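Local coordinates for protein IAA acetyltransferase (Bacillus cereus ATCC 14579, PDB 1Y9K) that probably acts as an N-acetyltransferase of the GNAT family, moving an acetyl group from acetyl-CoA to an amine acceptor not yet established, at residues A[18-23]-A[49-54]; A[67-72]-A[80-85]; A[97-102]-A[146-151]. All blocks are in the same frame, centred on the assembly; numbering follows the deposited sequence.

Interaction 1: residues A[18-23]-A[49-54]; sequences SLLLLA and IGVYVL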
ATOM      1  N   SER A  18     -12.142  -2.112  -6.892  1.00 40.43           N
ATOM      2  CA  SER A  18     -11.660  -1.571  -8.151  1.00 40.04           C
ATOM      3  C   SER A  18     -10.216  -1.084  -8.103  1.00 40.00           C
ATOM      4  O   SER A  18      -9.350  -1.592  -8.821  1.00 40.19           O
ATOM      5  CB  SER A  18     -12.593  -0.421  -8.571  1.00 40.59           C
ATOM      6  OG  SER A  18     -13.217   0.202  -7.440  1.00 39.59           O
ATOM      7  N   LEU A  19      -9.956  -0.112  -7.237  1.00 39.50           N
ATOM      8  CA  LEU A  19      -8.631   0.482  -7.118  1.00 39.17           C
ATOM      9  C   LEU A  19      -7.642  -0.414  -6.362  1.00 38.91           C
ATOM     10  O   LEU A  19      -6.443  -0.418  -6.661  1.00 38.78           O
ATOM     11  CB  LEU A  19      -8.760   1.844  -6.444  1.00 39.48           C
ATOM     12  CG  LEU A  19      -7.794   2.963  -6.792  1.00 39.72           C
ATOM     13  CD1 LEU A  19      -7.695   3.177  -8.292  1.00 40.32           C
ATOM     14  CD2 LEU A  19      -8.317   4.200  -6.113  1.00 40.36           C
ATOM     15  N   LEU A  20      -8.149  -1.179  -5.396  1.00 38.12           N
ATOM     16  CA  LEU A  20      -7.335  -2.142  -4.656  1.00 37.59           C
ATOM     17  C   LEU A  20      -6.774  -3.260  -5.545  1.00 37.75           C
ATOM     18  O   LEU A  20      -5.695  -3.803  -5.272  1.00 37.34           O
ATOM     19  CB  LEU A  20      -8.136  -2.738  -3.494  1.00 37.12           C
ATOM     20  CG  LEU A  20      -8.428  -1.778  -2.331  1.00 36.78           C
ATOM     21  CD1 LEU A  20      -9.564  -2.292  -1.450  1.00 35.76           C
ATOM     22  CD2 LEU A  20      -7.178  -1.514  -1.498  1.00 36.80           C
ATOM     23  N   LEU A  21      -7.519  -3.595  -6.602  1.00 38.13           N
ATOM     24  CA  LEU A  21      -7.135  -4.635  -7.553  1.00 38.28           C
ATOM     25  C   LEU A  21      -5.987  -4.186  -8.446  1.00 38.64           C
ATOM     26  O   LEU A  21      -5.301  -4.997  -9.051  1.00 38.59           O
ATOM     27  CB  LEU A  21      -8.341  -5.063  -8.393  1.00 38.14           C
ATOM     28  CG  LEU A  21      -9.255  -6.111  -7.748  1.00 37.85           C
ATOM     29  CD1 LEU A  21     -10.641  -6.131  -8.404  1.00 37.31           C
ATOM     30  CD2 LEU A  21      -8.605  -7.483  -7.813  1.00 36.62           C
ATOM     31  N   LEU A  22      -5.772  -2.881  -8.495  1.00 39.42           N
ATOM     32  CA  LEU A  22      -4.667  -2.300  -9.230  1.00 40.27           C
ATOM     33  C   LEU A  22      -3.340  -2.666  -8.566  1.00 40.77           C
ATOM     34  O   LEU A  22      -2.356  -2.970  -9.249  1.00 41.40           O
ATOM     35  CB  LEU A  22      -4.856  -0.787  -9.305  1.00 39.99           C
ATOM     36  CG  LEU A  22      -4.046   0.075 -10.267  1.00 40.72           C
ATOM     37  CD1 LEU A  22      -4.030  -0.484 -11.687  1.00 40.36           C
ATOM     38  CD2 LEU A  22      -4.637   1.475 -10.240  1.00 40.45           C
ATOM     39  N   ALA A  23      -3.331  -2.665  -7.233  1.00 41.05           N
ATOM     40  CA  ALA A  23      -2.131  -2.982  -6.465  1.00 41.03           C
ATOM     41  C   ALA A  23      -2.056  -4.465  -6.113  1.00 40.86           C
ATOM     42  O   ALA A  23      -0.964  -5.003  -5.932  1.00 40.64           O
ATOM     43  CB  ALA A  23      -2.070  -2.130  -5.206  1.00 40.95           C
ATOM     44  N   ILE A  49      -9.821   8.206  -6.098  1.00 36.12           N
ATOM     45  CA  ILE A  49      -8.669   8.048  -6.999  1.00 35.82           C
ATOM     46  C   ILE A  49      -7.395   7.487  -6.313  1.00 35.59           C
ATOM     47  O   ILE A  49      -6.361   7.278  -6.954  1.00 35.64           O
ATOM     48  CB  ILE A  49      -8.353   9.382  -7.744  1.00 36.10           C
ATOM     49  CG1 ILE A  49      -8.341  10.586  -6.787  1.00 36.26           C
ATOM     50  CG2 ILE A  49      -9.371   9.634  -8.851  1.00 35.40           C
ATOM     51  CD1 ILE A  49      -7.165  10.649  -5.832  1.00 35.86           C
ATOM     52  N   GLY A  50      -7.494   7.240  -5.012  1.00 34.87           N
ATOM     53  CA  GLY A  50      -6.408   6.690  -4.224  1.00 34.46           C
ATOM     54  C   GLY A  50      -6.961   5.896  -3.054  1.00 34.39           C
ATOM     55  O   GLY A  50      -8.104   6.099  -2.630  1.00 34.42           O
ATOM     56  N   VAL A  51      -6.155   4.978  -2.538  1.00 34.19           N
ATOM     57  CA  VAL A  51      -6.557   4.168  -1.407  1.00 34.01           C
ATOM     58  C   VAL A  51      -5.315   3.646  -0.697  1.00 34.40           C
ATOM     59  O   VAL A  51      -4.238   3.594  -1.297  1.00 34.56           O
ATOM     60  CB  VAL A  51      -7.496   3.002  -1.847  1.00 33.97           C
ATOM     61  CG1 VAL A  51      -6.793   2.043  -2.830  1.00 34.36           C
ATOM     62  CG2 VAL A  51      -8.070   2.261  -0.643  1.00 33.25           C
ATOM     63  N   TYR A  52      -5.466   3.324   0.591  1.00 34.36           N
ATOM     64  CA  TYR A  52      -4.521   2.487   1.321  1.00 34.30           C
ATOM     65  C   TYR A  52      -5.232   1.709   2.443  1.00 34.08           C
ATOM     66  O   TYR A  52      -6.272   2.140   2.950  1.00 34.46           O
ATOM     67  CB  TYR A  52      -3.318   3.290   1.842  1.00 34.51           C
ATOM     68  CG  TYR A  52      -3.573   4.190   3.049  1.00 35.16           C
ATOM     69  CD1 TYR A  52      -3.613   3.664   4.344  1.00 35.53           C
ATOM     70  CD2 TYR A  52      -3.735   5.575   2.895  1.00 34.88           C
ATOM     71  CE1 TYR A  52      -3.825   4.487   5.457  1.00 34.93           C
ATOM     72  CE2 TYR A  52      -3.944   6.406   3.997  1.00 34.22           C
ATOM     73  CZ  TYR A  52      -3.989   5.849   5.271  1.00 35.02           C
ATOM     74  OH  TYR A  52      -4.199   6.651   6.359  1.00 36.12           O
ATOM     75  N   VAL A  53      -4.682   0.551   2.793  1.00 33.27           N
ATOM     76  CA  VAL A  53      -5.199  -0.290   3.864  1.00 32.29           C
ATOM     77  C   VAL A  53      -4.060  -0.495   4.863  1.00 32.44           C
ATOM     78  O   VAL A  53      -2.958  -0.931   4.493  1.00 31.60           O
ATOM     79  CB  VAL A  53      -5.712  -1.670   3.335  1.00 32.31           C
ATOM     80  CG1 VAL A  53      -6.269  -2.542   4.461  1.00 31.42           C
ATOM     81  CG2 VAL A  53      -6.764  -1.483   2.269  1.00 30.94           C
ATOM     82  N   LEU A  54      -4.338  -0.151   6.123  1.00 32.51           N
ATOM     83  CA  LEU A  54      -3.443  -0.404   7.253  1.00 32.33           C
ATOM     84  C   LEU A  54      -3.889  -1.648   7.993  1.00 32.51           C
ATOM     85  O   LEU A  54      -5.075  -1.827   8.240  1.00 33.24           O
ATOM     86  CB  LEU A  54      -3.446   0.783   8.211  1.00 31.93           C
ATOM     87  CG  LEU A  54      -2.624   1.984   7.762  1.00 31.37           C
ATOM     88  CD1 LEU A  54      -2.736   3.113   8.765  1.00 29.98           C
ATOM     89  CD2 LEU A  54      -1.166   1.590   7.563  1.00 31.64           C
TER

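Interaction 2: residues A[67-72]-A[80-85]; sequences IAVAEH and KKLLRH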
ATOM      1  N   ILE A  67      -1.665  -0.110  -1.280  1.00 34.58           N
ATOM      2  CA  ILE A  67      -1.721   1.316  -1.575  1.00 35.06           C
ATOM      3  C   ILE A  67      -1.832   1.454  -3.100  1.00 35.94           C
ATOM      4  O   ILE A  67      -1.103   0.799  -3.838  1.00 36.01           O
ATOM      5  CB  ILE A  67      -0.526   2.101  -0.955  1.00 34.55           C
ATOM      6  CG1 ILE A  67      -0.608   3.590  -1.295  1.00 33.41           C
ATOM      7  CG2 ILE A  67       0.824   1.490  -1.356  1.00 34.22           C
ATOM      8  CD1 ILE A  67       0.130   4.477  -0.308  1.00 32.99           C
ATOM      9  N   ALA A  68      -2.780   2.267  -3.562  1.00 36.79           N
ATOM     10  CA  ALA A  68      -3.069   2.366  -4.992  1.00 37.67           C
ATOM     11  C   ALA A  68      -3.547   3.749  -5.350  1.00 38.21           C
ATOM     12  O   ALA A  68      -4.281   4.374  -4.582  1.00 38.60           O
ATOM     13  CB  ALA A  68      -4.118   1.315  -5.423  1.00 37.41           C
ATOM     14  N   VAL A  69      -3.113   4.206  -6.523  1.00 38.80           N
ATOM     15  CA  VAL A  69      -3.509   5.474  -7.111  1.00 39.33           C
ATOM     16  C   VAL A  69      -4.039   5.159  -8.515  1.00 40.25           C
ATOM     17  O   VAL A  69      -3.521   4.259  -9.186  1.00 40.29           O
ATOM     18  CB  VAL A  69      -2.309   6.464  -7.166  1.00 39.26           C
ATOM     19  CG1 VAL A  69      -2.665   7.743  -7.935  1.00 39.16           C
ATOM     20  CG2 VAL A  69      -1.828   6.813  -5.747  1.00 38.80           C
ATOM     21  N   ALA A  70      -5.085   5.869  -8.937  1.00 40.89           N
ATOM     22  CA  ALA A  70      -5.649   5.709 -10.271  1.00 41.95           C
ATOM     23  C   ALA A  70      -4.546   5.874 -11.303  1.00 42.55           C
ATOM     24  O   ALA A  70      -3.710   6.772 -11.174  1.00 42.47           O
ATOM     25  CB  ALA A  70      -6.792   6.715 -10.511  1.00 41.84           C
ATOM     26  N   GLU A  71      -4.545   4.991 -12.307  1.00 43.49           N
ATOM     27  CA  GLU A  71      -3.483   4.926 -13.321  1.00 44.51           C
ATOM     28  C   GLU A  71      -3.205   6.272 -13.990  1.00 44.60           C
ATOM     29  O   GLU A  71      -2.051   6.673 -14.105  1.00 44.92           O
ATOM     30  CB  GLU A  71      -3.802   3.871 -14.393  1.00 44.80           C
ATOM     31  CG  GLU A  71      -3.554   2.414 -13.963  1.00 45.07           C
ATOM     32  CD  GLU A  71      -4.335   1.385 -14.815  1.00 45.39           C
ATOM     33  OE1 GLU A  71      -5.605   1.456 -14.870  1.00 45.08           O
ATOM     34  OE2 GLU A  71      -3.671   0.500 -15.413  1.00 43.65           O
ATOM     35  N   HIS A  72      -4.263   6.963 -14.408  1.00 44.82           N
ATOM     36  CA  HIS A  72      -4.135   8.228 -15.134  1.00 44.86           C
ATOM     37  C   HIS A  72      -3.640   9.396 -14.264  1.00 45.52           C
ATOM     38  O   HIS A  72      -3.262  10.453 -14.787  1.00 45.63           O
ATOM     39  CB  HIS A  72      -5.460   8.587 -15.818  1.00 44.62           C
ATOM     40  CG  HIS A  72      -6.550   8.990 -14.873  1.00 43.15           C
ATOM     41  ND1 HIS A  72      -7.164   8.100 -14.019  1.00 42.13           N
ATOM     42  CD2 HIS A  72      -7.154  10.183 -14.666  1.00 42.93           C
ATOM     43  CE1 HIS A  72      -8.091   8.729 -13.317  1.00 42.27           C
ATOM     44  NE2 HIS A  72      -8.104   9.997 -13.690  1.00 42.82           N
ATOM     45  N   LYS A  80       2.715   9.979  -2.503  1.00 43.14           N
ATOM     46  CA  LYS A  80       3.289  10.837  -1.460  1.00 43.61           C
ATOM     47  C   LYS A  80       2.281  11.193  -0.366  1.00 43.44           C
ATOM     48  O   LYS A  80       2.541  10.961   0.818  1.00 43.51           O
ATOM     49  CB  LYS A  80       3.797  12.132  -2.091  1.00 43.97           C
ATOM     50  CG  LYS A  80       5.290  12.235  -2.295  1.00 45.94           C
ATOM     51  CD  LYS A  80       5.891  13.338  -1.415  1.00 49.47           C
ATOM     52  CE  LYS A  80       6.060  12.901   0.046  1.00 51.37           C
ATOM     53  NZ  LYS A  80       6.327  14.066   0.958  1.00 52.33           N
ATOM     54  N   LYS A  81       1.137  11.752  -0.774  1.00 43.20           N
ATOM     55  CA  LYS A  81       0.085  12.197   0.147  1.00 43.14           C
ATOM     56  C   LYS A  81      -0.556  11.078   0.965  1.00 42.75           C
ATOM     57  O   LYS A  81      -0.737  11.231   2.171  1.00 42.81           O
ATOM     58  CB  LYS A  81      -0.989  12.982  -0.610  1.00 43.49           C
ATOM     59  CG  LYS A  81      -0.651  14.451  -0.792  1.00 45.03           C
ATOM     60  CD  LYS A  81      -1.278  15.040  -2.047  1.00 48.04           C
ATOM     61  CE  LYS A  81      -0.934  16.521  -2.177  1.00 49.77           C
ATOM     62  NZ  LYS A  81      -0.688  16.911  -3.599  1.00 51.24           N
ATOM     63  N   LEU A  82      -0.898   9.965   0.313  1.00 42.53           N
ATOM     64  CA  LEU A  82      -1.477   8.804   0.997  1.00 42.36           C
ATOM     65  C   LEU A  82      -0.514   8.222   2.025  1.00 42.57           C
ATOM     66  O   LEU A  82      -0.928   7.745   3.089  1.00 42.40           O
ATOM     67  CB  LEU A  82      -1.865   7.715  -0.008  1.00 42.31           C
ATOM     68  CG  LEU A  82      -3.135   7.886  -0.853  1.00 42.86           C
ATOM     69  CD1 LEU A  82      -3.142   6.863  -2.001  1.00 42.95           C
ATOM     70  CD2 LEU A  82      -4.419   7.794  -0.008  1.00 41.52           C
ATOM     71  N   LEU A  83       0.773   8.276   1.687  1.00 42.72           N
ATOM     72  CA  LEU A  83       1.840   7.718   2.500  1.00 43.01           C
ATOM     73  C   LEU A  83       2.045   8.559   3.758  1.00 43.40           C
ATOM     74  O   LEU A  83       2.058   8.013   4.864  1.00 43.49           O
ATOM     75  CB  LEU A  83       3.122   7.650   1.667  1.00 42.98           C
ATOM     76  CG  LEU A  83       3.986   6.394   1.651  1.00 43.43           C
ATOM     77  CD1 LEU A  83       3.174   5.091   1.652  1.00 42.30           C
ATOM     78  CD2 LEU A  83       4.892   6.460   0.437  1.00 43.91           C
ATOM     79  N   ARG A  84       2.205   9.875   3.586  1.00 43.68           N
ATOM     80  CA  ARG A  84       2.203  10.828   4.701  1.00 44.65           C
ATOM     81  C   ARG A  84       1.026  10.551   5.648  1.00 44.01           C
ATOM     82  O   ARG A  84       1.213  10.486   6.866  1.00 43.85           O
ATOM     83  CB  ARG A  84       2.126  12.286   4.202  1.00 44.74           C
ATOM     84  CG  ARG A  84       3.380  12.826   3.474  1.00 46.45           C
ATOM     85  CD  ARG A  84       3.437  14.379   3.486  1.00 47.18           C
ATOM     86  NE  ARG A  84       2.659  15.035   2.417  1.00 52.23           N
ATOM     87  CZ  ARG A  84       1.373  15.399   2.503  1.00 54.08           C
ATOM     88  NH1 ARG A  84       0.781  15.997   1.473  1.00 54.96           N
ATOM     89  NH2 ARG A  84       0.665  15.170   3.606  1.00 55.11           N
ATOM     90  N   HIS A  85      -0.167  10.363   5.075  1.00 43.45           N
ATOM     91  CA  HIS A  85      -1.398  10.115   5.844  1.00 43.33           C
ATOM     92  C   HIS A  85      -1.383   8.779   6.591  1.00 43.27           C
ATOM     93  O   HIS A  85      -1.844   8.707   7.736  1.00 43.54           O
ATOM     94  CB  HIS A  85      -2.628  10.200   4.935  1.00 43.23           C
ATOM     95  CG  HIS A  85      -3.935  10.295   5.667  1.00 42.46           C
ATOM     96  ND1 HIS A  85      -4.494   9.232   6.346  1.00 42.07           N
ATOM     97  CD2 HIS A  85      -4.820  11.315   5.781  1.00 42.00           C
ATOM     98  CE1 HIS A  85      -5.655   9.597   6.861  1.00 40.91           C
ATOM     99  NE2 HIS A  85      -5.877  10.856   6.530  1.00 40.44           N
TER

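Interaction 3: residues A[97-102]-A[146-151]; sequences KLEVGT and MIRLAM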
ATOM      1  N   LYS A  97       6.127   1.280  14.757  1.00 39.72           N
ATOM      2  CA  LYS A  97       6.710   0.738  13.527  1.00 39.53           C
ATOM      3  C   LYS A  97       5.666   0.675  12.405  1.00 38.68           C
ATOM      4  O   LYS A  97       4.559   0.170  12.604  1.00 38.38           O
ATOM      5  CB  LYS A  97       7.313  -0.655  13.787  1.00 39.50           C
ATOM      6  CG  LYS A  97       8.297  -1.139  12.724  1.00 40.51           C
ATOM      7  CD  LYS A  97       8.905  -2.508  13.073  1.00 41.05           C
ATOM      8  CE  LYS A  97      10.320  -2.647  12.502  1.00 43.56           C
ATOM      9  NZ  LYS A  97      10.527  -3.909  11.706  1.00 44.64           N
ATOM     10  N   LEU A  98       6.025   1.213  11.240  1.00 37.94           N
ATOM     11  CA  LEU A  98       5.213   1.083  10.030  1.00 37.32           C
ATOM     12  C   LEU A  98       5.975   0.312   8.947  1.00 37.11           C
ATOM     13  O   LEU A  98       7.128   0.620   8.660  1.00 36.83           O
ATOM     14  CB  LEU A  98       4.744   2.454   9.512  1.00 37.08           C
ATOM     15  CG  LEU A  98       3.713   2.474   8.368  1.00 37.18           C
ATOM     16  CD1 LEU A  98       2.371   1.811   8.734  1.00 35.04           C
ATOM     17  CD2 LEU A  98       3.493   3.890   7.857  1.00 37.05           C
ATOM     18  N   GLU A  99       5.323  -0.700   8.377  1.00 37.15           N
ATOM     19  CA  GLU A  99       5.905  -1.519   7.312  1.00 37.29           C
ATOM     20  C   GLU A  99       5.114  -1.445   6.011  1.00 37.15           C
ATOM     21  O   GLU A  99       3.903  -1.198   5.993  1.00 36.90           O
ATOM     22  CB  GLU A  99       6.060  -2.973   7.753  1.00 36.88           C
ATOM     23  CG  GLU A  99       6.934  -3.130   9.013  1.00 38.54           C
ATOM     24  CD  GLU A  99       7.220  -4.573   9.376  1.00 38.94           C
ATOM     25  OE1 GLU A  99       6.388  -5.449   9.100  1.00 40.75           O
ATOM     26  OE2 GLU A  99       8.289  -4.841   9.959  1.00 44.94           O
ATOM     27  N   VAL A 100       5.830  -1.654   4.917  1.00 37.22           N
ATOM     28  CA  VAL A 100       5.247  -1.737   3.599  1.00 36.82           C
ATOM     29  C   VAL A 100       6.096  -2.714   2.780  1.00 37.13           C
ATOM     30  O   VAL A 100       7.327  -2.721   2.871  1.00 36.94           O
ATOM     31  CB  VAL A 100       5.169  -0.328   2.935  1.00 36.94           C
ATOM     32  CG1 VAL A 100       6.571   0.234   2.639  1.00 35.43           C
ATOM     33  CG2 VAL A 100       4.293  -0.355   1.675  1.00 36.76           C
ATOM     34  N   GLY A 101       5.427  -3.555   1.998  1.00 37.51           N
ATOM     35  CA  GLY A 101       6.108  -4.445   1.066  1.00 37.06           C
ATOM     36  C   GLY A 101       5.826  -3.979  -0.344  1.00 37.28           C
ATOM     37  O   GLY A 101       4.823  -3.298  -0.594  1.00 37.45           O
ATOM     38  N   THR A 102       6.730  -4.321  -1.259  1.00 37.03           N
ATOM     39  CA  THR A 102       6.517  -4.118  -2.683  1.00 36.40           C
ATOM     40  C   THR A 102       7.391  -5.093  -3.475  1.00 36.00           C
ATOM     41  O   THR A 102       8.382  -5.592  -2.952  1.00 35.69           O
ATOM     42  CB  THR A 102       6.743  -2.656  -3.116  1.00 36.47           C
ATOM     43  OG1 THR A 102       6.007  -2.416  -4.314  1.00 37.00           O
ATOM     44  CG2 THR A 102       8.222  -2.352  -3.361  1.00 36.17           C
HETATM   45  N   MSE A 146       8.979 -10.187  -2.665  1.00 32.64           N
HETATM   46  CA  MSE A 146       8.512  -9.017  -1.920  1.00 32.80           C
HETATM   47  C   MSE A 146       9.669  -8.387  -1.152  1.00 32.65           C
HETATM   48  O   MSE A 146      10.275  -9.007  -0.274  1.00 32.29           O
HETATM   49  CB  MSE A 146       7.355  -9.380  -0.972  1.00 33.24           C
HETATM   50  CG  MSE A 146       6.584  -8.197  -0.365  1.00 35.02           C
HETATM   51 SE   MSE A 146       5.558  -7.261  -1.553  1.00 39.69          SE
HETATM   52  CE  MSE A 146       3.947  -7.983  -1.220  1.00 41.23           C
ATOM     53  N   ILE A 147       9.990  -7.153  -1.510  1.00 32.59           N
ATOM     54  CA  ILE A 147      10.954  -6.369  -0.752  1.00 32.89           C
ATOM     55  C   ILE A 147      10.223  -5.740   0.435  1.00 33.37           C
ATOM     56  O   ILE A 147       9.167  -5.109   0.270  1.00 33.93           O
ATOM     57  CB  ILE A 147      11.648  -5.271  -1.630  1.00 32.70           C
ATOM     58  CG1 ILE A 147      12.245  -5.865  -2.924  1.00 31.87           C
ATOM     59  CG2 ILE A 147      12.684  -4.493  -0.828  1.00 31.50           C
ATOM     60  CD1 ILE A 147      13.103  -7.098  -2.764  1.00 30.29           C
ATOM     61  N   ARG A 148      10.783  -5.926   1.627  1.00 33.82           N
ATOM     62  CA  ARG A 148      10.153  -5.497   2.874  1.00 34.14           C
ATOM     63  C   ARG A 148      10.851  -4.238   3.368  1.00 34.22           C
ATOM     64  O   ARG A 148      12.093  -4.176   3.419  1.00 34.03           O
ATOM     65  CB  ARG A 148      10.252  -6.598   3.942  1.00 34.49           C
ATOM     66  CG  ARG A 148       9.727  -7.980   3.528  1.00 35.63           C
ATOM     67  CD  ARG A 148       8.211  -8.000   3.514  1.00 38.95           C
ATOM     68  NE  ARG A 148       7.662  -7.854   4.866  1.00 42.77           N
ATOM     69  CZ  ARG A 148       6.420  -7.454   5.145  1.00 43.92           C
ATOM     70  NH1 ARG A 148       5.577  -7.150   4.155  1.00 42.19           N
ATOM     71  NH2 ARG A 148       6.021  -7.358   6.421  1.00 42.69           N
ATOM     72  N   LEU A 149      10.053  -3.233   3.710  1.00 33.89           N
ATOM     73  CA  LEU A 149      10.576  -1.962   4.185  1.00 34.08           C
ATOM     74  C   LEU A 149       9.892  -1.581   5.492  1.00 34.78           C
ATOM     75  O   LEU A 149       8.756  -1.993   5.764  1.00 34.39           O
ATOM     76  CB  LEU A 149      10.390  -0.842   3.138  1.00 34.05           C
ATOM     77  CG  LEU A 149      10.967  -0.902   1.714  1.00 33.39           C
ATOM     78  CD1 LEU A 149      10.006  -1.582   0.726  1.00 31.93           C
ATOM     79  CD2 LEU A 149      11.287   0.504   1.238  1.00 33.36           C
ATOM     80  N   ALA A 150      10.587  -0.796   6.305  1.00 35.52           N
ATOM     81  CA  ALA A 150      10.069  -0.420   7.609  1.00 36.25           C
ATOM     82  C   ALA A 150      10.498   0.974   8.007  1.00 37.37           C
ATOM     83  O   ALA A 150      11.512   1.502   7.546  1.00 37.21           O
ATOM     84  CB  ALA A 150      10.486  -1.426   8.665  1.00 35.89           C
HETATM   85  N   MSE A 151       9.704   1.554   8.888  1.00 39.16           N
HETATM   86  CA  MSE A 151       9.892   2.900   9.356  1.00 40.71           C
HETATM   87  C   MSE A 151       9.612   2.909  10.866  1.00 42.63           C
HETATM   88  O   MSE A 151       8.586   2.376  11.328  1.00 42.51           O
HETATM   89  CB  MSE A 151       8.890   3.790   8.633  1.00 40.77           C
HETATM   90  CG  MSE A 151       9.200   5.250   8.678  1.00 41.65           C
HETATM   91 SE   MSE A 151       7.788   6.216   8.132  1.00 38.55          SE
HETATM   92  CE  MSE A 151       8.566   7.810   8.021  1.00 40.59           C
TER

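Interaction 1: residues A[18-23]-A[49-54]
Leu19 sets a methyl group over the face of a peptide bond: its CD2 stands 3.3 Å from Gly50 N, almost squarely above the face of the Ile49-Gly50 amide and not at its edge. That amide belongs to a classic beta bulge, in which Ile49 and Gly50 both face Ala42 of the adjoining strand. The other flat group, the Tyr52 ring, turns to the far side of the sheet, where it meets the ring of Tyr40 with the planes about 15° apart and its OH is hydrogen-bonded to both His85 ND1 and Thr89 OG1.

Between helix and strand the contact is wholly apolar. Leu19 and Val51 run past each other in opposite directions, with Leu19 CB 4.1 Å from Val51 CG1. Leu20 starts out along the flank of the helix, but CG lies anti to the carbonyl carbon (chi1 -70°), which carries the branch round to the sheet. There it crosses both valines at about a right angle. Leu20 CD2 is 3.8 Å from Val51 CG1, and the same methyl reaches Val53 CG2 at 3.8 Å, so one branch bridges two successive inward-facing residues of the strand.

The helix segment crosses the strand segment at -70°, with axes 8.5 Å apart. Leu20 O also accepts a hydrogen bond from Asn66 ND2, tying the helix to strand 61-69. Helix 17-23 thus packs on one face of the central GNAT sheet, over strands 48-56 and 61-69, while helix 78-92 packs on the other.

Interaction 2: residues A[67-72]-A[80-85]
Ile67 reaches from its strand to Leu82 and Leu83 in the first half of a beta-alpha-beta unit, made of strand 61-69, helix 78-92 and strand 97-103. This is the core of the GNAT fold, and the turn entering the helix carries the family's Gln-x-x-Gly-x-Gly signature. In relatives that turn holds the pyrophosphate of acetyl-CoA, so a similar role is likely here. Strand and helix segments run at 150° to each other, as expected when the chain doubles back over its own sheet.

Three side-chain orientations define the packing. Ile67 and Leu82 lie alongside one another, pointing opposite ways, the isoleucine reaching up the flank of the leucine so that its CD1 lies 3.8 Å from Leu82 CB. Ile67 is nearly fully extended, with CG1 anti to the backbone N (chi1 179°), and this carries the terminal methyl right up to the helix. Leu83 meets it differently: it leaves the helix along the flank, but its end bends back to cross Ile67 at about a right angle. The third pair, Val69 and Leu82, meet at a slant through one methyl of each.

The same layer extends beyond the two segments. Tyr113 of helix 107-115 packs against both Ile67 and Leu83, while Leu82 also touches Tyr52 and Ile7. Val69 O accepts a hydrogen bond from Gln74 NE2, at the start of the signature turn. The Ile67 methyl touches both successive helix residues, its CD1 lying 3.7 Å from Leu83 CD1.

Interaction 3: residues A[97-102]-A[146-151]
Leu98, Val100 and Thr102 pair with Met151, Leu149 and Ile147 in antiparallel register, and each pair is joined by two backbone hydrogen bonds. The six bonds make the tight part of the contact: Leu98 N reaches Met151 O at 2.8 Å and 168°, while Val100 N approaches Leu149 O from above the carbonyl plane, 36° out of it. On the face that carries these paired residues, Val100 and Leu149 lie side by side and point the same way, Val100 CG1 4.0 Å from Leu149 CB, with Phe118 and Tyr113 packed on both. The ends of Ile147 and Met151, a selenomethionine, lead away from the partner strand.

On the face of Glu99, Arg148 and Ala150 the side-chain ends are held more loosely, largely by charges, although Glu99 CG still packs on the Ala150 methyl. Partly exposed Lys97 and Arg148 flank the buried Glu99. Lys97 NZ bonds to the anti lone pair of Glu99 OE2 at 3.0 Å. Glu99 OE1 meets Arg148 NH2 at 3.3 Å, but carboxylate and guanidinium planes stand 89° apart, far from a flat paired bridge. Bends at chi2 and chi3 fold the arginine back toward Gly101.

Arg148 NH1 also forms a salt bridge with Glu63 of strand 61-69. The network thus links three adjacent strands, and two cations beside Glu99 probably stabilise its ionised form despite burial.

How the interactions relate
The three contacts follow one another along the chain, each closing before the next opens, and all reach the same mixed sheet. Interactions 1 and 2 have centres about 8 Å apart and use the neighbouring strands 48-56 and 61-69 respectively, joined by an Ile49 O to Ala70 N bond; their helices cover opposite faces. Interaction 3 lies about 17 Å from interaction 1 and 16 Å from interaction 2, centre to centre, across the middle of the chain. Leu54 packs on Leu98 between interactions 1 and 3, and strand 97-103 runs parallel beside strand 61-69. Together they pin helices to both faces of one sheet and extend that sheet to strand 141-152, the last in the chain.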